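Local coordinates for protein farnesyltransferase, putative (Trypanosoma cruzi, PDB 3WCA) that probably catalyses the condensation of two farnesyl diphosphates into squalene, a magnesium-dependent step that consumes NADH or NADPH and leads towards lanosterol, at residues K81-H89 and C136-L147; M196-R207 and P283-V294. The protein carries 1 engineered substitution. All coordinates share one frame; numbering follows the deposited sequence.

Interaction 1 (K81-H89 and C136-L147)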
loop_
_atom_site.group_PDB
_atom_site.type_symbol
_atom_site.label_atom_id
_atom_site.label_comp_id
_atom_site.label_asym_id
_atom_site.label_seq_id
_atom_site.Cartn_x
_atom_site.Cartn_y
_atom_site.Cartn_z
ATOM N N LYS A 81 17.432 -14.164 5.330
ATOM C CA LYS A 81 16.572 -13.400 4.434
ATOM C C LYS A 81 17.314 -12.913 3.194
ATOM O O LYS A 81 16.766 -12.931 2.092
ATOM C CB LYS A 81 15.961 -12.210 5.180
ATOM C CG LYS A 81 15.096 -12.608 6.378
ATOM C CD LYS A 81 14.694 -11.378 7.172
ATOM C CE LYS A 81 13.874 -11.722 8.413
ATOM N NZ LYS A 81 13.578 -10.467 9.175
ATOM N N LEU A 82 18.557 -12.478 3.370
ATOM C CA LEU A 82 19.353 -12.002 2.243
ATOM C C LEU A 82 19.682 -13.169 1.318
ATOM O O LEU A 82 19.985 -12.992 0.137
ATOM C CB LEU A 82 20.643 -11.359 2.749
ATOM C CG LEU A 82 20.457 -10.150 3.665
ATOM C CD1 LEU A 82 21.821 -9.625 4.116
ATOM C CD2 LEU A 82 19.681 -9.068 2.918
ATOM N N ARG A 83 19.610 -14.370 1.870
ATOM C CA ARG A 83 19.900 -15.583 1.122
ATOM C C ARG A 83 18.677 -16.065 0.329
ATOM O O ARG A 83 18.742 -16.251 -0.884
ATOM C CB ARG A 83 20.348 -16.684 2.095
ATOM C CG ARG A 83 20.770 -18.001 1.446
ATOM C CD ARG A 83 20.814 -19.122 2.486
ATOM N NE ARG A 83 21.634 -18.767 3.646
ATOM C CZ ARG A 83 21.296 -19.012 4.910
ATOM N NH1 ARG A 83 20.147 -19.615 5.191
ATOM N NH2 ARG A 83 22.102 -18.648 5.896
ATOM N N GLU A 84 17.562 -16.246 1.028
ATOM C CA GLU A 84 16.330 -16.748 0.423
ATOM C C GLU A 84 15.544 -15.796 -0.492
ATOM O O GLU A 84 15.078 -16.200 -1.559
ATOM C CB GLU A 84 15.399 -17.258 1.529
ATOM C CG GLU A 84 15.954 -18.410 2.371
ATOM C CD GLU A 84 16.125 -19.705 1.585
ATOM O OE1 GLU A 84 15.290 -19.990 0.697
ATOM O OE2 GLU A 84 17.086 -20.451 1.870
ATOM N N LEU A 85 15.397 -14.539 -0.081
ATOM C CA LEU A 85 14.633 -13.564 -0.856
ATOM C C LEU A 85 14.962 -13.397 -2.343
ATOM O O LEU A 85 14.092 -13.593 -3.193
ATOM C CB LEU A 85 14.685 -12.197 -0.159
ATOM C CG LEU A 85 13.915 -12.129 1.166
ATOM C CD1 LEU A 85 14.103 -10.765 1.811
ATOM C CD2 LEU A 85 12.428 -12.404 0.909
ATOM N N PRO A 86 16.217 -13.045 -2.682
ATOM C CA PRO A 86 16.628 -12.850 -4.080
ATOM C C PRO A 86 16.243 -13.941 -5.067
ATOM O O PRO A 86 16.091 -13.676 -6.259
ATOM C CB PRO A 86 18.141 -12.678 -3.972
ATOM C CG PRO A 86 18.290 -12.005 -2.641
ATOM C CD PRO A 86 17.362 -12.838 -1.779
ATOM N N LYS A 87 16.095 -15.166 -4.591
ATOM C CA LYS A 87 15.718 -16.241 -5.494
ATOM C C LYS A 87 14.289 -16.707 -5.247
ATOM O O LYS A 87 13.897 -17.799 -5.655
ATOM C CB LYS A 87 16.699 -17.419 -5.372
ATOM C CG LYS A 87 16.935 -17.938 -3.959
ATOM C CD LYS A 87 17.788 -19.209 -4.000
ATOM C CE LYS A 87 17.903 -19.870 -2.633
ATOM N NZ LYS A 87 18.844 -19.163 -1.726
ATOM N N PHE A 88 13.501 -15.863 -4.594
ATOM C CA PHE A 88 12.130 -16.222 -4.313
ATOM C C PHE A 88 11.366 -16.382 -5.608
ATOM O O PHE A 88 10.586 -17.313 -5.755
ATOM C CB PHE A 88 11.448 -15.160 -3.461
ATOM C CG PHE A 88 10.323 -15.696 -2.635
ATOM C CD1 PHE A 88 10.584 -16.351 -1.433
ATOM C CD2 PHE A 88 9.005 -15.557 -3.056
ATOM C CE1 PHE A 88 9.541 -16.860 -0.659
ATOM C CE2 PHE A 88 7.957 -16.061 -2.291
ATOM C CZ PHE A 88 8.228 -16.715 -1.088
ATOM N N HIS A 89 11.598 -15.477 -6.550
ATOM C CA HIS A 89 10.915 -15.531 -7.836
ATOM C C HIS A 89 11.212 -16.819 -8.607
ATOM O O HIS A 89 10.389 -17.273 -9.401
ATOM C CB HIS A 89 11.298 -14.323 -8.696
ATOM C CG HIS A 89 12.670 -14.409 -9.289
ATOM N ND1 HIS A 89 13.812 -14.502 -8.521
ATOM C CD2 HIS A 89 13.084 -14.408 -10.579
ATOM C CE1 HIS A 89 14.869 -14.555 -9.312
ATOM N NE2 HIS A 89 14.455 -14.498 -10.566
ATOM N N CYS A 136 8.125 -9.623 -8.435
ATOM C CA CYS A 136 8.553 -10.396 -7.264
ATOM C C CYS A 136 10.049 -10.246 -6.981
ATOM O O CYS A 136 10.462 -10.005 -5.847
ATOM C CB CYS A 136 8.235 -11.872 -7.467
ATOM S SG CYS A 136 8.837 -12.894 -6.136
ATOM N N GLU A 137 10.850 -10.397 -8.031
ATOM C CA GLU A 137 12.298 -10.277 -7.934
ATOM C C GLU A 137 12.731 -8.861 -7.531
ATOM O O GLU A 137 13.528 -8.686 -6.607
ATOM C CB GLU A 137 12.937 -10.654 -9.276
ATOM C CG GLU A 137 14.441 -10.477 -9.309
ATOM C CD GLU A 137 15.093 -11.178 -10.490
ATOM O OE1 GLU A 137 14.726 -10.878 -11.649
ATOM O OE2 GLU A 137 15.976 -12.030 -10.247
ATOM N N ARG A 138 12.219 -7.853 -8.229
ATOM C CA ARG A 138 12.574 -6.482 -7.910
ATOM C C ARG A 138 12.167 -6.071 -6.485
ATOM O O ARG A 138 12.907 -5.356 -5.813
ATOM C CB ARG A 138 11.965 -5.538 -8.948
ATOM C CG ARG A 138 12.619 -5.665 -10.326
ATOM C CD ARG A 138 11.800 -4.987 -11.414
ATOM N NE ARG A 138 11.760 -3.534 -11.266
ATOM C CZ ARG A 138 10.974 -2.744 -11.987
ATOM N NH1 ARG A 138 10.168 -3.282 -12.895
ATOM N NH2 ARG A 138 10.995 -1.425 -11.814
ATOM N N MET A 139 11.005 -6.521 -6.012
ATOM C CA MET A 139 10.583 -6.171 -4.652
ATOM C C MET A 139 11.473 -6.865 -3.630
ATOM O O MET A 139 11.856 -6.281 -2.614
ATOM C CB MET A 139 9.128 -6.579 -4.386
ATOM C CG MET A 139 8.715 -6.413 -2.904
ATOM S SD MET A 139 6.954 -6.758 -2.586
ATOM C CE MET A 139 6.225 -5.532 -3.750
ATOM N N ALA A 140 11.779 -8.129 -3.892
ATOM C CA ALA A 140 12.626 -8.902 -2.993
ATOM C C ALA A 140 13.995 -8.236 -2.810
ATOM O O ALA A 140 14.463 -8.057 -1.688
ATOM C CB ALA A 140 12.796 -10.306 -3.533
ATOM N N ASN A 141 14.632 -7.853 -3.909
ATOM C CA ASN A 141 15.949 -7.227 -3.806
ATOM C C ASN A 141 15.859 -5.877 -3.095
ATOM O O ASN A 141 16.763 -5.499 -2.352
ATOM C CB ASN A 141 16.572 -7.108 -5.198
ATOM C CG ASN A 141 16.883 -8.479 -5.800
ATOM O OD1 ASN A 141 16.841 -8.670 -7.017
ATOM N ND2 ASN A 141 17.198 -9.439 -4.938
ATOM N N GLY A 142 14.751 -5.171 -3.307
ATOM C CA GLY A 142 14.561 -3.893 -2.650
ATOM C C GLY A 142 14.434 -4.118 -1.153
ATOM O O GLY A 142 15.001 -3.386 -0.345
ATOM N N MET A 143 13.685 -5.144 -0.771
ATOM C CA MET A 143 13.522 -5.443 0.641
ATOM C C MET A 143 14.891 -5.765 1.238
ATOM O O MET A 143 15.199 -5.345 2.356
ATOM C CB MET A 143 12.588 -6.638 0.843
ATOM C CG MET A 143 11.123 -6.404 0.466
ATOM S SD MET A 143 10.190 -7.948 0.648
ATOM C CE MET A 143 8.500 -7.329 0.919
ATOM N N CYS A 144 15.702 -6.520 0.498
ATOM C CA CYS A 144 17.033 -6.886 0.972
ATOM C C CYS A 144 17.845 -5.638 1.272
ATOM O O CYS A 144 18.526 -5.568 2.293
ATOM C CB CYS A 144 17.770 -7.752 -0.059
ATOM S SG CYS A 144 17.234 -9.483 -0.102
ATOM N N ASP A 145 17.757 -4.654 0.386
ATOM C CA ASP A 145 18.483 -3.404 0.569
ATOM C C ASP A 145 18.128 -2.739 1.893
ATOM O O ASP A 145 19.014 -2.285 2.619
ATOM C CB ASP A 145 18.194 -2.444 -0.593
ATOM C CG ASP A 145 18.939 -1.115 -0.459
ATOM O OD1 ASP A 145 20.054 -1.102 0.110
ATOM O OD2 ASP A 145 18.420 -0.081 -0.938
ATOM N N PHE A 146 16.836 -2.685 2.217
ATOM C CA PHE A 146 16.400 -2.048 3.458
ATOM C C PHE A 146 16.366 -2.962 4.672
ATOM O O PHE A 146 15.946 -2.548 5.746
ATOM C CB PHE A 146 15.036 -1.376 3.271
ATOM C CG PHE A 146 15.107 -0.085 2.513
ATOM C CD1 PHE A 146 15.578 1.070 3.130
ATOM C CD2 PHE A 146 14.764 -0.035 1.163
ATOM C CE1 PHE A 146 15.714 2.258 2.415
ATOM C CE2 PHE A 146 14.894 1.149 0.438
ATOM C CZ PHE A 146 15.373 2.301 1.069
ATOM N N LEU A 147 16.789 -4.209 4.507
ATOM C CA LEU A 147 16.834 -5.114 5.646
ATOM C C LEU A 147 18.173 -4.861 6.333
ATOM O O LEU A 147 18.347 -5.149 7.516
ATOM C CB LEU A 147 16.754 -6.573 5.200
ATOM C CG LEU A 147 15.385 -7.256 5.239
ATOM C CD1 LEU A 147 15.538 -8.684 4.752
ATOM C CD2 LEU A 147 14.828 -7.243 6.658
HETATM O O HOH W 1 17.384 -11.788 -7.875
#

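Interaction 2 (M196-R207 and P283-V294). With FPS (S-[(2E,6E)-3,7,11-trimethyldodeca-2,6,10-trienyl] trihydrogen thiodiphosphate), chain E.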
loop_
_atom_site.group_PDB
_atom_site.type_symbol
_atom_site.label_atom_id
_atom_site.label_comp_id
_atom_site.label_asym_id
_atom_site.label_seq_id
_atom_site.Cartn_x
_atom_site.Cartn_y
_atom_site.Cartn_z
ATOM N N MET A 196 0.249 5.901 -7.020
ATOM C CA MET A 196 -0.914 5.193 -6.485
ATOM C C MET A 196 -0.479 4.286 -5.338
ATOM O O MET A 196 -1.100 4.278 -4.283
ATOM C CB MET A 196 -1.586 4.361 -7.593
ATOM C CG MET A 196 -2.367 5.192 -8.633
ATOM S SD MET A 196 -4.105 5.492 -8.135
ATOM C CE MET A 196 -4.710 3.783 -8.158
ATOM N N GLY A 197 0.600 3.533 -5.547
ATOM C CA GLY A 197 1.088 2.655 -4.505
ATOM C C GLY A 197 1.608 3.428 -3.299
ATOM O O GLY A 197 1.374 3.033 -2.155
ATOM N N LEU A 198 2.300 4.540 -3.548
ATOM C CA LEU A 198 2.850 5.327 -2.455
ATOM C C LEU A 198 1.789 5.963 -1.589
ATOM O O LEU A 198 1.940 6.009 -0.373
ATOM C CB LEU A 198 3.811 6.402 -2.977
ATOM C CG LEU A 198 5.291 6.004 -2.914
ATOM C CD1 LEU A 198 5.509 4.746 -3.721
ATOM C CD2 LEU A 198 6.171 7.138 -3.446
ATOM N N PHE A 199 0.710 6.443 -2.198
ATOM C CA PHE A 199 -0.349 7.058 -1.419
ATOM C C PHE A 199 -0.924 6.066 -0.426
ATOM O O PHE A 199 -1.183 6.416 0.724
ATOM C CB PHE A 199 -1.473 7.584 -2.310
ATOM C CG PHE A 199 -2.508 8.397 -1.554
ATOM C CD1 PHE A 199 -2.126 9.536 -0.840
ATOM C CD2 PHE A 199 -3.848 8.020 -1.545
ATOM C CE1 PHE A 199 -3.061 10.288 -0.128
ATOM C CE2 PHE A 199 -4.799 8.763 -0.835
ATOM C CZ PHE A 199 -4.414 9.894 -0.128
ATOM N N LEU A 200 -1.127 4.827 -0.864
ATOM C CA LEU A 200 -1.673 3.815 0.026
ATOM C C LEU A 200 -0.681 3.428 1.117
ATOM O O LEU A 200 -1.031 3.387 2.294
ATOM C CB LEU A 200 -2.072 2.537 -0.742
ATOM C CG LEU A 200 -3.098 2.604 -1.884
ATOM C CD1 LEU A 200 -3.510 1.167 -2.276
ATOM C CD2 LEU A 200 -4.322 3.402 -1.443
ATOM N N GLN A 201 0.558 3.145 0.723
ATOM C CA GLN A 201 1.551 2.720 1.684
ATOM C C GLN A 201 1.800 3.805 2.725
ATOM O O GLN A 201 1.840 3.519 3.907
ATOM C CB GLN A 201 2.860 2.340 0.971
ATOM C CG GLN A 201 3.914 1.683 1.876
ATOM C CD GLN A 201 3.431 0.380 2.517
ATOM O OE1 GLN A 201 2.832 -0.464 1.857
ATOM N NE2 GLN A 201 3.706 0.211 3.804
ATOM N N LYS A 202 1.937 5.047 2.286
ATOM C CA LYS A 202 2.207 6.138 3.213
ATOM C C LYS A 202 1.067 6.391 4.197
ATOM O O LYS A 202 1.316 6.657 5.375
ATOM C CB LYS A 202 2.558 7.419 2.441
ATOM C CG LYS A 202 3.914 7.339 1.739
ATOM C CD LYS A 202 4.372 8.699 1.229
ATOM C CE LYS A 202 5.710 8.604 0.508
ATOM N NZ LYS A 202 6.167 9.930 -0.013
ATOM N N THR A 203 -0.177 6.306 3.732
ATOM C CA THR A 203 -1.304 6.522 4.629
ATOM C C THR A 203 -1.295 5.427 5.686
ATOM O O THR A 203 -1.577 5.684 6.851
ATOM C CB THR A 203 -2.643 6.529 3.872
ATOM O OG1 THR A 203 -2.616 7.567 2.882
ATOM C CG2 THR A 203 -3.798 6.816 4.825
ATOM N N ASN A 204 -0.932 4.207 5.302
ATOM C CA ASN A 204 -0.901 3.150 6.295
ATOM C C ASN A 204 0.259 3.358 7.259
ATOM O O ASN A 204 0.100 3.178 8.454
ATOM C CB ASN A 204 -0.802 1.771 5.639
ATOM C CG ASN A 204 -2.078 1.383 4.890
ATOM O OD1 ASN A 204 -3.141 1.974 5.092
ATOM N ND2 ASN A 204 -1.973 0.381 4.031
ATOM N N ILE A 205 1.426 3.735 6.743
ATOM C CA ILE A 205 2.587 3.961 7.606
ATOM C C ILE A 205 2.276 5.055 8.636
ATOM O O ILE A 205 2.671 4.962 9.811
ATOM C CB ILE A 205 3.841 4.340 6.758
ATOM C CG1 ILE A 205 4.476 3.062 6.197
ATOM C CG2 ILE A 205 4.867 5.103 7.614
ATOM C CD1 ILE A 205 5.614 3.306 5.199
ATOM N N ILE A 206 1.550 6.080 8.196
ATOM C CA ILE A 206 1.166 7.168 9.076
ATOM C C ILE A 206 0.173 6.679 10.134
ATOM O O ILE A 206 0.355 6.938 11.330
ATOM C CB ILE A 206 0.514 8.323 8.290
ATOM C CG1 ILE A 206 1.555 9.001 7.404
ATOM C CG2 ILE A 206 -0.115 9.322 9.251
ATOM C CD1 ILE A 206 0.988 10.087 6.501
ATOM N N ARG A 207 -0.867 5.974 9.690
ATOM C CA ARG A 207 -1.901 5.461 10.591
ATOM C C ARG A 207 -1.376 4.452 11.604
ATOM O O ARG A 207 -1.818 4.448 12.755
ATOM C CB ARG A 207 -3.045 4.785 9.802
ATOM C CG ARG A 207 -4.156 4.166 10.703
ATOM C CD ARG A 207 -4.913 3.000 10.019
ATOM N NE ARG A 207 -3.999 1.940 9.587
ATOM C CZ ARG A 207 -4.276 1.043 8.638
ATOM N NH1 ARG A 207 -5.457 1.074 8.024
ATOM N NH2 ARG A 207 -3.363 0.136 8.275
ATOM N N PRO A 283 -9.487 1.444 -2.800
ATOM C CA PRO A 283 -8.421 1.597 -1.810
ATOM C C PRO A 283 -7.936 3.051 -1.728
ATOM O O PRO A 283 -7.596 3.537 -0.646
ATOM C CB PRO A 283 -7.341 0.644 -2.325
ATOM C CG PRO A 283 -8.166 -0.438 -3.046
ATOM C CD PRO A 283 -9.117 0.443 -3.815
ATOM N N GLN A 284 -7.910 3.746 -2.861
ATOM C CA GLN A 284 -7.475 5.132 -2.864
ATOM C C GLN A 284 -8.461 6.001 -2.080
ATOM O O GLN A 284 -8.053 6.827 -1.267
ATOM C CB GLN A 284 -7.341 5.672 -4.296
ATOM C CG GLN A 284 -6.295 4.962 -5.175
ATOM C CD GLN A 284 -4.893 5.032 -4.604
ATOM O OE1 GLN A 284 -4.507 6.038 -4.002
ATOM N NE2 GLN A 284 -4.120 3.972 -4.794
ATOM N N VAL A 285 -9.756 5.827 -2.319
ATOM C CA VAL A 285 -10.738 6.626 -1.592
ATOM C C VAL A 285 -10.662 6.323 -0.082
ATOM O O VAL A 285 -10.798 7.222 0.746
ATOM C CB VAL A 285 -12.159 6.366 -2.117
ATOM C CG1 VAL A 285 -13.175 7.118 -1.270
ATOM C CG2 VAL A 285 -12.254 6.806 -3.573
ATOM N N MET A 286 -10.432 5.063 0.269
ATOM C CA MET A 286 -10.307 4.659 1.670
ATOM C C MET A 286 -9.076 5.308 2.316
ATOM O O MET A 286 -9.100 5.689 3.482
ATOM C CB MET A 286 -10.149 3.151 1.760
ATOM C CG MET A 286 -11.269 2.406 1.123
ATOM S SD MET A 286 -12.316 1.788 2.389
ATOM C CE MET A 286 -11.847 0.058 2.239
ATOM N N ALA A 287 -7.995 5.396 1.551
ATOM C CA ALA A 287 -6.761 5.990 2.041
ATOM C C ALA A 287 -6.976 7.469 2.329
ATOM O O ALA A 287 -6.522 7.977 3.354
ATOM C CB ALA A 287 -5.640 5.805 1.014
ATOM N N MET A 288 -7.674 8.160 1.432
ATOM C CA MET A 288 -7.930 9.577 1.639
ATOM C C MET A 288 -8.845 9.795 2.846
ATOM O O MET A 288 -8.699 10.792 3.557
ATOM C CB MET A 288 -8.533 10.217 0.388
ATOM C CG MET A 288 -8.711 11.736 0.500
ATOM S SD MET A 288 -7.159 12.703 0.574
ATOM C CE MET A 288 -6.761 12.686 -1.100
ATOM N N ALA A 289 -9.772 8.863 3.091
ATOM C CA ALA A 289 -10.667 8.987 4.243
ATOM C C ALA A 289 -9.840 8.801 5.518
ATOM O O ALA A 289 -9.999 9.552 6.490
ATOM C CB ALA A 289 -11.797 7.941 4.188
ATOM N N THR A 290 -8.959 7.805 5.517
ATOM C CA THR A 290 -8.105 7.562 6.671
ATOM C C THR A 290 -7.197 8.780 6.906
ATOM O O THR A 290 -7.061 9.266 8.030
ATOM C CB THR A 290 -7.217 6.342 6.446
ATOM O OG1 THR A 290 -8.037 5.183 6.309
ATOM C CG2 THR A 290 -6.263 6.138 7.608
ATOM N N LEU A 291 -6.590 9.266 5.828
ATOM C CA LEU A 291 -5.699 10.404 5.891
ATOM C C LEU A 291 -6.397 11.643 6.458
ATOM O O LEU A 291 -5.797 12.401 7.223
ATOM C CB LEU A 291 -5.146 10.720 4.497
ATOM C CG LEU A 291 -3.953 11.679 4.509
ATOM C CD1 LEU A 291 -2.729 10.949 5.107
ATOM C CD2 LEU A 291 -3.671 12.184 3.098
ATOM N N SER A 292 -7.656 11.854 6.083
ATOM C CA SER A 292 -8.394 13.012 6.586
ATOM C C SER A 292 -8.668 12.850 8.078
ATOM O O SER A 292 -8.779 13.831 8.806
ATOM C CB SER A 292 -9.718 13.176 5.841
ATOM O OG SER A 292 -10.649 12.187 6.221
ATOM N N LEU A 293 -8.764 11.605 8.529
ATOM C CA LEU A 293 -9.021 11.308 9.932
ATOM C C LEU A 293 -7.766 11.376 10.801
ATOM O O LEU A 293 -7.837 11.804 11.951
ATOM C CB LEU A 293 -9.638 9.918 10.072
ATOM C CG LEU A 293 -11.142 9.832 10.339
ATOM C CD1 LEU A 293 -11.926 10.525 9.237
ATOM C CD2 LEU A 293 -11.537 8.366 10.441
ATOM N N VAL A 294 -6.619 10.953 10.274
ATOM C CA VAL A 294 -5.405 10.980 11.075
ATOM C C VAL A 294 -4.777 12.355 11.139
ATOM O O VAL A 294 -4.020 12.646 12.058
ATOM C CB VAL A 294 -4.314 9.998 10.566
ATOM C CG1 VAL A 294 -4.848 8.580 10.555
ATOM C CG2 VAL A 294 -3.819 10.429 9.196
HETATM C C1 FPS E . -0.850 -3.650 2.935
HETATM S S1 FPS E . -1.652 -5.327 2.868
HETATM C C2 FPS E . -0.341 -3.250 1.517
HETATM C C3 FPS E . -0.312 -2.012 0.883
HETATM C C4 FPS E . -0.798 -0.720 1.501
HETATM C C5 FPS E . 0.231 -1.974 -0.527
HETATM C C6 FPS E . -0.670 -2.542 -1.668
HETATM C C7 FPS E . -0.503 -1.619 -2.855
HETATM C C8 FPS E . -1.315 -1.511 -3.918
HETATM C C10 FPS E . -0.895 -0.490 -4.992
HETATM C C9 FPS E . -2.596 -2.335 -4.101
HETATM C C11 FPS E . -2.078 0.085 -5.737
HETATM C C12 FPS E . -1.603 0.654 -7.048
HETATM C C13 FPS E . -2.314 0.679 -8.198
HETATM C C14 FPS E . -3.735 0.116 -8.335
HETATM C C15 FPS E . -1.656 1.308 -9.423
HETATM P PA FPS E . -3.713 -5.132 2.831
HETATM O O1A FPS E . -4.130 -4.165 1.687
HETATM O O2A FPS E . -4.285 -6.505 2.585
HETATM O O3A FPS E . -4.438 -4.805 4.306
HETATM P PB FPS E . -4.192 -3.681 5.549
HETATM O O1B FPS E . -5.543 -3.068 6.023
HETATM O O2B FPS E . -3.571 -4.423 6.787
HETATM O O3B FPS E . -3.325 -2.465 5.018
#

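Interaction 1 (K81-H89 and C136-L147)
The imidazole of His89 lies across the stem of Glu137, whose CB sits over one ring face, 3.9 Å from the centroid and 17° off the normal, a CH-pi contact. With CG anti to the backbone N (chi1 176°), Glu137 runs extended along that face, and its carboxylate carbon stays over the same side, displaced toward the rim; ring and carboxylate are turned 41° apart. Glu137 OE2 comes within 2.9 Å of His89 NE2, but the angle is too poor for a hydrogen bond. The polar link between the segments is a water, placed to donate to Pro86 O and to Glu137 OE2, though more acceptors surround it than it has protons.

Beside this pair the contact is mostly apolar. Cys136 SG stands at the edge of the Phe88 ring, 4.1 Å from CD2, a sulfur-aromatic contact, and also touches the CB of His89. One turn further along, the methyl of Ala140 rests on Leu85 O. Cys144 SG rests against both Leu85 CB and Pro86 CG, 3.7 Å from each, while Pro86 CB lies 3.5 Å from Asn141 ND2. Leu82 CD2 packs on the CB of Cys144. Leu147 closes the far end: it meets Leu85 tip to tip through the CD1 methyls and crosses Lys81 at about a right angle, its CD1 3.6 Å from Lys81 CB. The extended Lys81 chain carries NZ past it to the carbonyls of Glu71 and Asp73.

The packing of helix 78-84 and the following turn on helix 126-147 thus borders the magnesium ligand Glu71, whose side chain is about 4 Å from that of Leu147. Helix 51-72 backs both, Phe88 touching its Ala66 and Leu67 and Cys136 its Val63, while helix 154-179 receives Met139 and Phe146.

Interaction 2 (M196-R207 and P283-V294)
The carbonyl O of Phe199, whose ring packs on Ala287, is gripped by two donors from opposite faces of its plane, Thr203 N and Thr203 OG1. The hydroxyl bond is the shorter, with Thr203 OG1 2.8 Å from Phe199 O. The same threonine torsion (chi1 -59°) turns CG2 to the partner helix, 3.3 Å from Ala287 O and against the CG2 methyl of Thr290. Phe199 itself is a knob in the hole formed by Gln284, Ala287, Met288 and Leu291; Met288 CE meets its CZ, 3.8 Å away, and its sulfur makes an oblique Met-aromatic contact.

Gln284 supplies the hydrogen bond between the two segments. Its NE2 donates to Met196 O over 3.1 Å at 162°, from above the carbonyl plane, while the acceptor lies in the amide plane. OE1, 3.2 Å from Phe199 CD2, is buried without a polar partner.

Leu200 serves two surfaces, its CD2 on Ala287 CB and its CD1 3.8 Å from C8 of the farnesyl thiodiphosphate; Met196 CB likewise touches the ligand tail. Helix 191-207 is thus a pocket wall backed by helix 274-294, with the axes of the two segments 36° apart, helix 261-269 bordering both and helix 154-179 touching helix 191-207 through Leu198, Gln201 and Lys202.

Along the chain both segments of interaction 1 precede those of interaction 2, and all four belong to the squalene/phytoene synthase family region. Their centres are about 25 Å apart and their nearest atoms about 8 Å, so they do not touch; helix 154-179, however, packs on both helix 126-147 and helix 191-207 and so joins the two in a strand-free fold. Interaction 1 is peripheral, bordering helix 51-72, which carries the magnesium ligands Asp68, Glu71 and Asp72. Interaction 2 is central, and its 196-207 side lines the pocket. Together they illustrate how a helical synthase can place the packing beside its metal site and the packing beside the farnesyl tail of the bound thiodiphosphate in separate helix pairs.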